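Local coordinates for malonyl CoA-acyl carrier protein transacylase (Burkholderia pseudomallei, PDB 3G87) that probably transfers the malonyl group of malonyl-CoA to holo-acyl carrier protein, releasing free CoA, at residues A[69-74]-A[98-103]; A[152-157]-A[161-166]; A[256-261]-A[269-274]. All blocks are in the same frame, centred on the assembly; numbering follows the deposited sequence.

Contact 1 (A[69-74]-A[98-103]); sequences VNALTY and ALLAAG
The phenol ring of Tyr74 meets the methyl of Ala101 obliquely near its hydroxyl end, with Tyr74 CZ 3.4 Å from Ala101 CB. In the plane of the ring, along its edge, lie the carbonyl oxygen of Ala71 and a bound water. That water ties the helices together: it lies 2.6 Å from Tyr74 OH and donates a hydrogen bond of 2.9 Å to Ala101 O, so the polar end of the tyrosine is engaged while its carbons pack. CG stands anti to the backbone N in Tyr74 (chi1 161°), which swings the ring over to the neighbouring helix, and a side chain as small as that of Ala101 can come this close to it. Beside Ala101 in the chain, Leu100 reaches the residue one turn before Tyr74, its CD2 resting 3.9 Å from Ala71 CB. Gly103 ends this helix in a Schellman motif, its positive phi being one that glycine readily adopts. Both helices flank the parallel sheet of the larger domain: Tyr74 and Asn70 of helix 59-81 lean on strand 6-11, Leu72 turns to helix 25-28, and Ala98 of helix 94-101 and Ala102 just after it rest against Val223 of the edge strand 223-224.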
loop_
_atom_site.group_PDB
_atom_site.type_symbol
_atom_site.label_atom_id
_atom_site.label_comp_id
_atom_site.label_asym_id
_atom_site.label_seq_id
_atom_site.Cartn_x
_atom_site.Cartn_y
_atom_site.Cartn_z
ATOM N N VAL A 69 3.846 -1.840 -12.367
ATOM C CA VAL A 69 2.985 -2.973 -12.630
ATOM C C VAL A 69 1.522 -2.662 -12.304
ATOM O O VAL A 69 0.608 -2.944 -13.138
ATOM C CB VAL A 69 3.524 -4.260 -12.027
ATOM C CG1 VAL A 69 2.523 -5.406 -12.203
ATOM C CG2 VAL A 69 4.932 -4.617 -12.731
ATOM N N ASN A 70 1.270 -2.047 -11.157
ATOM C CA ASN A 70 -0.099 -1.682 -10.858
ATOM C C ASN A 70 -0.640 -0.775 -11.968
ATOM O O ASN A 70 -1.749 -0.971 -12.444
ATOM C CB ASN A 70 -0.183 -0.942 -9.518
ATOM C CG ASN A 70 0.053 -1.835 -8.338
ATOM O OD1 ASN A 70 0.233 -3.068 -8.460
ATOM N ND2 ASN A 70 0.062 -1.223 -7.152
ATOM N N ALA A 71 0.105 0.251 -12.350
ATOM C CA ALA A 71 -0.346 1.165 -13.407
ATOM C C ALA A 71 -0.655 0.486 -14.736
ATOM O O ALA A 71 -1.669 0.751 -15.362
ATOM C CB ALA A 71 0.714 2.237 -13.638
ATOM N N LEU A 72 0.251 -0.345 -15.214
ATOM C CA LEU A 72 0.078 -0.954 -16.516
ATOM C C LEU A 72 -1.140 -1.859 -16.513
ATOM O O LEU A 72 -1.970 -1.793 -17.434
ATOM C CB LEU A 72 1.352 -1.712 -16.881
ATOM C CG LEU A 72 2.329 -0.931 -17.800
ATOM C CD1 LEU A 72 2.499 0.568 -17.477
ATOM C CD2 LEU A 72 3.673 -1.618 -17.839
ATOM N N THR A 73 -1.275 -2.658 -15.455
ATOM C CA THR A 73 -2.457 -3.481 -15.240
ATOM C C THR A 73 -3.704 -2.614 -15.259
ATOM O O THR A 73 -4.674 -2.963 -15.934
ATOM C CB THR A 73 -2.401 -4.162 -13.918
ATOM O OG1 THR A 73 -1.169 -4.850 -13.834
ATOM C CG2 THR A 73 -3.510 -5.183 -13.816
ATOM N N TYR A 74 -3.661 -1.478 -14.568
ATOM C CA TYR A 74 -4.776 -0.539 -14.589
ATOM C C TYR A 74 -5.108 -0.026 -16.023
ATOM O O TYR A 74 -6.261 -0.061 -16.448
ATOM C CB TYR A 74 -4.481 0.579 -13.629
ATOM C CG TYR A 74 -5.299 1.828 -13.855
ATOM C CD1 TYR A 74 -6.646 1.921 -13.417
ATOM C CD2 TYR A 74 -4.720 2.952 -14.486
ATOM C CE1 TYR A 74 -7.391 3.099 -13.674
ATOM C CE2 TYR A 74 -5.458 4.089 -14.721
ATOM C CZ TYR A 74 -6.759 4.160 -14.318
ATOM O OH TYR A 74 -7.423 5.301 -14.564
ATOM N N ALA A 98 -3.811 4.734 -6.955
ATOM C CA ALA A 98 -5.188 5.310 -6.753
ATOM C C ALA A 98 -5.205 6.784 -7.147
ATOM O O ALA A 98 -6.088 7.226 -7.878
ATOM C CB ALA A 98 -5.642 5.176 -5.267
ATOM N N LEU A 99 -4.248 7.556 -6.613
ATOM C CA LEU A 99 -4.102 8.970 -6.956
ATOM C C LEU A 99 -3.846 9.140 -8.460
ATOM O O LEU A 99 -4.425 10.059 -9.084
ATOM C CB LEU A 99 -2.997 9.641 -6.127
ATOM C CG LEU A 99 -3.214 9.722 -4.603
ATOM C CD1 LEU A 99 -1.950 10.229 -3.847
ATOM C CD2 LEU A 99 -4.472 10.605 -4.300
ATOM N N LEU A 100 -3.058 8.222 -9.058
ATOM C CA LEU A 100 -2.835 8.249 -10.504
ATOM C C LEU A 100 -4.160 8.099 -11.286
ATOM O O LEU A 100 -4.467 8.912 -12.151
ATOM C CB LEU A 100 -1.856 7.151 -10.916
ATOM C CG LEU A 100 -1.653 7.023 -12.419
ATOM C CD1 LEU A 100 -1.055 8.292 -13.040
ATOM C CD2 LEU A 100 -0.759 5.767 -12.757
ATOM N N ALA A 101 -4.934 7.053 -10.956
ATOM C CA ALA A 101 -6.223 6.809 -11.579
ATOM C C ALA A 101 -7.231 7.880 -11.281
ATOM O O ALA A 101 -8.178 7.976 -11.998
ATOM C CB ALA A 101 -6.779 5.439 -11.190
ATOM N N ALA A 102 -7.032 8.697 -10.243
ATOM C CA ALA A 102 -7.931 9.845 -9.994
ATOM C C ALA A 102 -7.490 11.099 -10.752
ATOM O O ALA A 102 -8.161 12.135 -10.696
ATOM C CB ALA A 102 -8.018 10.155 -8.490
ATOM N N GLY A 103 -6.374 11.015 -11.467
ATOM C CA GLY A 103 -5.967 12.120 -12.296
ATOM C C GLY A 103 -5.177 13.150 -11.528
ATOM O O GLY A 103 -4.979 14.253 -12.039
HETATM O O HOH W 1 -9.642 5.846 -13.362
#

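Contact 2 (A[152-157]-A[161-166]); sequences TAIAND and SQLVIS
Val164 O receives two backbone N-H groups from the facing strand, Ala155 N at 2.6 Å and Asn156 N at 3.3 Å, so two donors converge on one oxygen at the tightly packed part of the hairpin. The first bond is short and straight (170° at the hydrogen); the second reaches the oxygen at a steeper tilt from the carbonyl plane. Two successive residues opposite one are the mark of a classic beta bulge, and the register slips by one there. Beyond it, Val164 N returns a bond of 3.0 Å to Asn156 O, in the carbonyl plane and on a lone pair. On the same face the two side chains lie side by side, pointing the same way, with Val164 CG2 3.3 Å from Asn156 CB; with CG1 anti to the backbone N (chi1 -167°), CG2 is left beside that N, on the asparagine's side. Ala155, whose short side chain points at the partner strand, sets CB 3.4 Å from Ser166 OG, a hydroxyl bonded to Phe195 O.

Side-chain packing thins toward exposed Ala153, although its backbone still pairs regularly with Ser166. Looser too is Leu163 CD2, 4.1 Å from Ile154 CG2 and bordering the carboxylate of partly exposed Asp157. Helix 137-146 covers Ile154, and helix 169-175 Ile165, in the beta-alpha-beta-beta-alpha-beta order of a ferredoxin-like subdomain. All five cross-strand hydrogen bonds join backbone atoms, so the main chain carries the pairing and side chains serve the packing; that of Asn156 touches His91, within the probable nucleophile elbow of the acyltransferase.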
loop_
_atom_site.group_PDB
_atom_site.type_symbol
_atom_site.label_atom_id
_atom_site.label_comp_id
_atom_site.label_asym_id
_atom_site.label_seq_id
_atom_site.Cartn_x
_atom_site.Cartn_y
_atom_site.Cartn_z
ATOM N N THR A 152 6.895 -0.293 19.714
ATOM C CA THR A 152 6.239 -1.104 18.748
ATOM C C THR A 152 4.768 -0.783 18.739
ATOM O O THR A 152 4.182 -0.732 19.762
ATOM C CB THR A 152 6.471 -2.583 19.044
ATOM O OG1 THR A 152 7.845 -2.838 19.012
ATOM C CG2 THR A 152 5.820 -3.460 18.053
ATOM N N ALA A 153 4.202 -0.568 17.560
ATOM C CA ALA A 153 2.769 -0.270 17.405
ATOM C C ALA A 153 2.107 -0.921 16.176
ATOM O O ALA A 153 2.769 -1.548 15.344
ATOM C CB ALA A 153 2.592 1.282 17.357
ATOM N N ILE A 154 0.797 -0.746 16.023
ATOM C CA ILE A 154 0.159 -1.226 14.846
ATOM C C ILE A 154 0.495 -0.315 13.641
ATOM O O ILE A 154 0.334 0.928 13.698
ATOM C CB ILE A 154 -1.354 -1.285 15.002
ATOM C CG1 ILE A 154 -1.738 -1.896 16.350
ATOM C CG2 ILE A 154 -1.987 -1.978 13.772
ATOM C CD1 ILE A 154 -1.652 -3.370 16.431
ATOM N N ALA A 155 0.912 -0.954 12.556
ATOM C CA ALA A 155 1.269 -0.238 11.345
ATOM C C ALA A 155 0.255 -0.387 10.210
ATOM O O ALA A 155 0.087 0.547 9.418
ATOM C CB ALA A 155 2.653 -0.703 10.863
ATOM N N ASN A 156 -0.327 -1.593 10.082
ATOM C CA ASN A 156 -1.411 -1.925 9.163
ATOM C C ASN A 156 -2.585 -2.480 9.942
ATOM O O ASN A 156 -2.423 -3.388 10.706
ATOM C CB ASN A 156 -1.021 -3.066 8.205
ATOM C CG ASN A 156 0.060 -2.706 7.192
ATOM O OD1 ASN A 156 0.654 -1.604 7.200
ATOM N ND2 ASN A 156 0.311 -3.656 6.267
ATOM N N ASP A 157 -3.789 -1.969 9.741
ATOM C CA ASP A 157 -4.931 -2.689 10.229
ATOM C C ASP A 157 -5.635 -3.204 8.994
ATOM O O ASP A 157 -6.340 -2.455 8.317
ATOM C CB ASP A 157 -5.851 -1.795 11.046
ATOM C CG ASP A 157 -7.164 -2.486 11.377
ATOM O OD1 ASP A 157 -7.237 -3.758 11.401
ATOM O OD2 ASP A 157 -8.141 -1.751 11.564
ATOM N N SER A 161 -8.785 -9.652 12.023
ATOM C CA SER A 161 -7.874 -10.647 12.524
ATOM C C SER A 161 -6.512 -10.592 11.900
ATOM O O SER A 161 -5.765 -11.513 12.037
ATOM C CB SER A 161 -8.429 -12.015 12.282
ATOM O OG SER A 161 -8.781 -12.151 10.937
ATOM N N GLN A 162 -6.195 -9.509 11.221
ATOM C CA GLN A 162 -4.928 -9.389 10.545
ATOM C C GLN A 162 -4.350 -8.015 10.585
ATOM O O GLN A 162 -4.843 -7.135 9.983
ATOM C CB GLN A 162 -5.022 -9.882 9.121
ATOM C CG GLN A 162 -5.537 -11.281 8.990
ATOM C CD GLN A 162 -5.955 -11.597 7.606
ATOM O OE1 GLN A 162 -7.101 -11.840 7.352
ATOM N NE2 GLN A 162 -5.027 -11.551 6.701
ATOM N N LEU A 163 -3.281 -7.864 11.327
ATOM C CA LEU A 163 -2.699 -6.584 11.600
ATOM C C LEU A 163 -1.228 -6.753 11.520
ATOM O O LEU A 163 -0.746 -7.821 11.693
ATOM C CB LEU A 163 -3.101 -6.070 12.978
ATOM C CG LEU A 163 -4.579 -5.935 13.324
ATOM C CD1 LEU A 163 -5.158 -7.060 14.004
ATOM C CD2 LEU A 163 -5.013 -4.689 13.969
ATOM N N VAL A 164 -0.542 -5.663 11.227
ATOM C CA VAL A 164 0.892 -5.599 11.147
ATOM C C VAL A 164 1.473 -4.641 12.153
ATOM O O VAL A 164 1.022 -3.572 12.329
ATOM C CB VAL A 164 1.372 -5.208 9.732
ATOM C CG1 VAL A 164 2.808 -5.428 9.562
ATOM C CG2 VAL A 164 0.635 -5.892 8.733
ATOM N N ILE A 165 2.518 -5.078 12.798
ATOM C CA ILE A 165 3.228 -4.294 13.743
ATOM C C ILE A 165 4.549 -3.897 13.203
ATOM O O ILE A 165 5.078 -4.517 12.348
ATOM C CB ILE A 165 3.486 -5.050 15.064
ATOM C CG1 ILE A 165 4.105 -6.389 14.791
ATOM C CG2 ILE A 165 2.240 -5.181 15.890
ATOM C CD1 ILE A 165 4.293 -7.179 15.966
ATOM N N SER A 166 5.051 -2.808 13.720
ATOM C CA SER A 166 6.376 -2.392 13.462
ATOM C C SER A 166 6.972 -1.703 14.634
ATOM O O SER A 166 6.295 -1.181 15.447
ATOM C CB SER A 166 6.512 -1.607 12.137
ATOM O OG SER A 166 5.825 -0.447 12.151
#

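Contact 3 (A[256-261]-A[269-274]); sequences RYLLAL and IEFTEL
Phe271 turns the edge of its ring, not a face, to two leucines of helix 251-264. Leu258 CD1 lies in the ring plane, 3.9 Å from Phe271 CE1, the two side chains crossing at a slant. Leu259 comes to the other side of the ring's far end, where its CD2 is 3.8 Å from Phe271 CE2 and nearly as close to CZ, with the side chains at about a right angle. The ring tip thus fits between two branched methyl ends, a task for which leucine, flexible and wide at its end, is well suited. The same CD2 of Leu259 also touches Ile269 CG2 at 3.8 Å, again with the chains at about a right angle, so that one methyl serves two partners. Ile269 sends its longer branch the other way: with CG1 anti to the backbone N (chi1 -170°), CD1 is carried to the base of the Leu258 side chain, 4.1 Å from Leu258 CB and near the carbonyl O of that residue.

Helix 251-264 precedes strand 269-273, the edge strand of the parallel sheet in the larger alpha/beta domain, and runs roughly back along it, the two directions differing by 147°. Their axes come within 9.4 Å, a separation spanned by these four apolar side chains. Ile269 and Phe271, two residues apart on an extended strand, present their side chains to the same face, which is why both can meet the helix.

Leu258 continues across the sheet to Phe87 of strand 87-90. Helix 279-289 adds Val284 and Arg288 against the ring; Arg288 also touches Leu259, and its guanidinium hydrogen-bonds Ile269 O, while the backbone of Thr272 pairs with strand 6-11.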
loop_
_atom_site.group_PDB
_atom_site.type_symbol
_atom_site.label_atom_id
_atom_site.label_comp_id
_atom_site.label_asym_id
_atom_site.label_seq_id
_atom_site.Cartn_x
_atom_site.Cartn_y
_atom_site.Cartn_z
ATOM N N ARG A 256 -14.398 -0.905 4.890
ATOM C CA ARG A 256 -15.668 -0.751 5.637
ATOM C C ARG A 256 -16.377 0.603 5.356
ATOM O O ARG A 256 -17.616 0.681 5.254
ATOM C CB ARG A 256 -15.406 -0.936 7.140
ATOM C CG ARG A 256 -15.323 -2.405 7.544
ATOM C CD ARG A 256 -15.026 -2.589 9.054
ATOM N NE ARG A 256 -15.394 -3.908 9.549
ATOM C CZ ARG A 256 -15.172 -4.339 10.807
ATOM N NH1 ARG A 256 -14.544 -3.564 11.715
ATOM N NH2 ARG A 256 -15.570 -5.567 11.166
ATOM N N TYR A 257 -15.597 1.677 5.203
ATOM C CA TYR A 257 -16.187 2.929 4.807
ATOM C C TYR A 257 -16.839 2.768 3.435
ATOM O O TYR A 257 -17.920 3.283 3.222
ATOM C CB TYR A 257 -15.153 4.072 4.779
ATOM C CG TYR A 257 -15.715 5.384 4.241
ATOM C CD1 TYR A 257 -16.538 6.182 5.038
ATOM C CD2 TYR A 257 -15.448 5.812 2.924
ATOM C CE1 TYR A 257 -17.078 7.391 4.538
ATOM C CE2 TYR A 257 -15.970 7.040 2.424
ATOM C CZ TYR A 257 -16.767 7.836 3.244
ATOM O OH TYR A 257 -17.312 9.055 2.793
ATOM N N LEU A 258 -16.206 2.054 2.509
ATOM C CA LEU A 258 -16.839 1.866 1.204
ATOM C C LEU A 258 -18.076 1.027 1.289
ATOM O O LEU A 258 -19.048 1.349 0.615
ATOM C CB LEU A 258 -15.895 1.255 0.151
ATOM C CG LEU A 258 -14.719 2.219 -0.088
ATOM C CD1 LEU A 258 -13.558 1.574 -0.852
ATOM C CD2 LEU A 258 -15.178 3.545 -0.690
ATOM N N LEU A 259 -18.041 -0.048 2.088
ATOM C CA LEU A 259 -19.222 -0.919 2.261
ATOM C C LEU A 259 -20.460 -0.156 2.775
ATOM O O LEU A 259 -21.547 -0.314 2.225
ATOM C CB LEU A 259 -18.902 -2.099 3.190
ATOM C CG LEU A 259 -17.816 -3.075 2.690
ATOM C CD1 LEU A 259 -17.580 -4.153 3.682
ATOM C CD2 LEU A 259 -18.166 -3.702 1.339
ATOM N N ALA A 260 -20.265 0.684 3.806
ATOM C CA ALA A 260 -21.320 1.561 4.379
ATOM C C ALA A 260 -21.808 2.642 3.403
ATOM O O ALA A 260 -23.000 2.946 3.331
ATOM C CB ALA A 260 -20.823 2.224 5.662
ATOM N N LEU A 261 -20.897 3.216 2.637
ATOM C CA LEU A 261 -21.319 4.161 1.624
ATOM C C LEU A 261 -22.233 3.529 0.540
ATOM O O LEU A 261 -23.267 4.115 0.166
ATOM C CB LEU A 261 -20.112 4.818 1.004
ATOM C CG LEU A 261 -20.402 6.108 0.229
ATOM C CD1 LEU A 261 -21.218 7.125 1.098
ATOM C CD2 LEU A 261 -19.089 6.716 -0.264
ATOM N N ILE A 269 -21.715 -3.172 -4.279
ATOM C CA ILE A 269 -20.316 -2.755 -4.459
ATOM C C ILE A 269 -19.364 -3.952 -4.707
ATOM O O ILE A 269 -19.439 -4.991 -4.051
ATOM C CB ILE A 269 -19.812 -1.879 -3.300
ATOM C CG1 ILE A 269 -18.454 -1.265 -3.634
ATOM C CG2 ILE A 269 -19.828 -2.599 -1.917
ATOM C CD1 ILE A 269 -18.298 0.121 -3.003
ATOM N N GLU A 270 -18.517 -3.806 -5.715
ATOM C CA GLU A 270 -17.463 -4.793 -5.980
ATOM C C GLU A 270 -16.071 -4.126 -5.943
ATOM O O GLU A 270 -15.963 -2.904 -6.052
ATOM C CB GLU A 270 -17.700 -5.454 -7.335
ATOM C CG GLU A 270 -17.644 -4.461 -8.466
ATOM C CD GLU A 270 -17.559 -5.105 -9.837
ATOM O OE1 GLU A 270 -16.885 -6.147 -10.005
ATOM O OE2 GLU A 270 -18.147 -4.534 -10.766
ATOM N N PHE A 271 -15.036 -4.951 -5.846
ATOM C CA PHE A 271 -13.638 -4.554 -5.665
ATOM C C PHE A 271 -12.728 -5.226 -6.679
ATOM O O PHE A 271 -12.602 -6.460 -6.759
ATOM C CB PHE A 271 -13.165 -4.857 -4.229
ATOM C CG PHE A 271 -13.952 -4.101 -3.180
ATOM C CD1 PHE A 271 -13.533 -2.854 -2.725
ATOM C CD2 PHE A 271 -15.145 -4.633 -2.665
ATOM C CE1 PHE A 271 -14.312 -2.172 -1.797
ATOM C CE2 PHE A 271 -15.909 -3.945 -1.761
ATOM C CZ PHE A 271 -15.471 -2.723 -1.326
ATOM N N THR A 272 -12.079 -4.424 -7.487
ATOM C CA THR A 272 -11.277 -5.007 -8.519
ATOM C C THR A 272 -9.814 -4.720 -8.194
ATOM O O THR A 272 -9.417 -3.558 -8.213
ATOM C CB THR A 272 -11.627 -4.404 -9.846
ATOM O OG1 THR A 272 -13.060 -4.460 -10.053
ATOM C CG2 THR A 272 -10.832 -5.143 -10.997
ATOM N N GLU A 273 -9.039 -5.775 -7.923
ATOM C CA GLU A 273 -7.644 -5.626 -7.619
ATOM C C GLU A 273 -6.875 -5.480 -8.887
ATOM O O GLU A 273 -6.905 -6.390 -9.768
ATOM C CB GLU A 273 -7.096 -6.827 -6.837
ATOM C CG GLU A 273 -5.660 -6.668 -6.321
ATOM C CD GLU A 273 -5.345 -7.655 -5.190
ATOM O OE1 GLU A 273 -6.166 -8.585 -4.975
ATOM O OE2 GLU A 273 -4.305 -7.527 -4.495
ATOM N N LEU A 274 -6.182 -4.339 -9.000
ATOM C CA LEU A 274 -5.387 -4.104 -10.195
ATOM C C LEU A 274 -3.859 -4.127 -9.922
ATOM O O LEU A 274 -3.274 -3.165 -9.433
ATOM C CB LEU A 274 -5.858 -2.819 -10.858
ATOM C CG LEU A 274 -7.285 -3.042 -11.382
ATOM C CD1 LEU A 274 -7.950 -1.745 -11.856
ATOM C CD2 LEU A 274 -7.304 -4.055 -12.536
#

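Overall arrangement
Contacts 1 and 3 belong to the larger alpha/beta domain and touch where Leu274, following strand 269-273, packs against Asn70, Thr73 and Tyr74; their centres are about 17 Å apart. Both are partly buried and rest on side-chain packing around an aromatic ring, with a bridging water in contact 1 and purely apolar contacts in contact 3. Both also lean on strand 6-11 of the same sheet. Contact 2 has the larger share of buried residues and lies in the separate antiparallel sheet, about 26 Å from contact 1 between centres and across the middle of the chain. There the backbone hydrogen bonds of neighbouring strands do most of the joining.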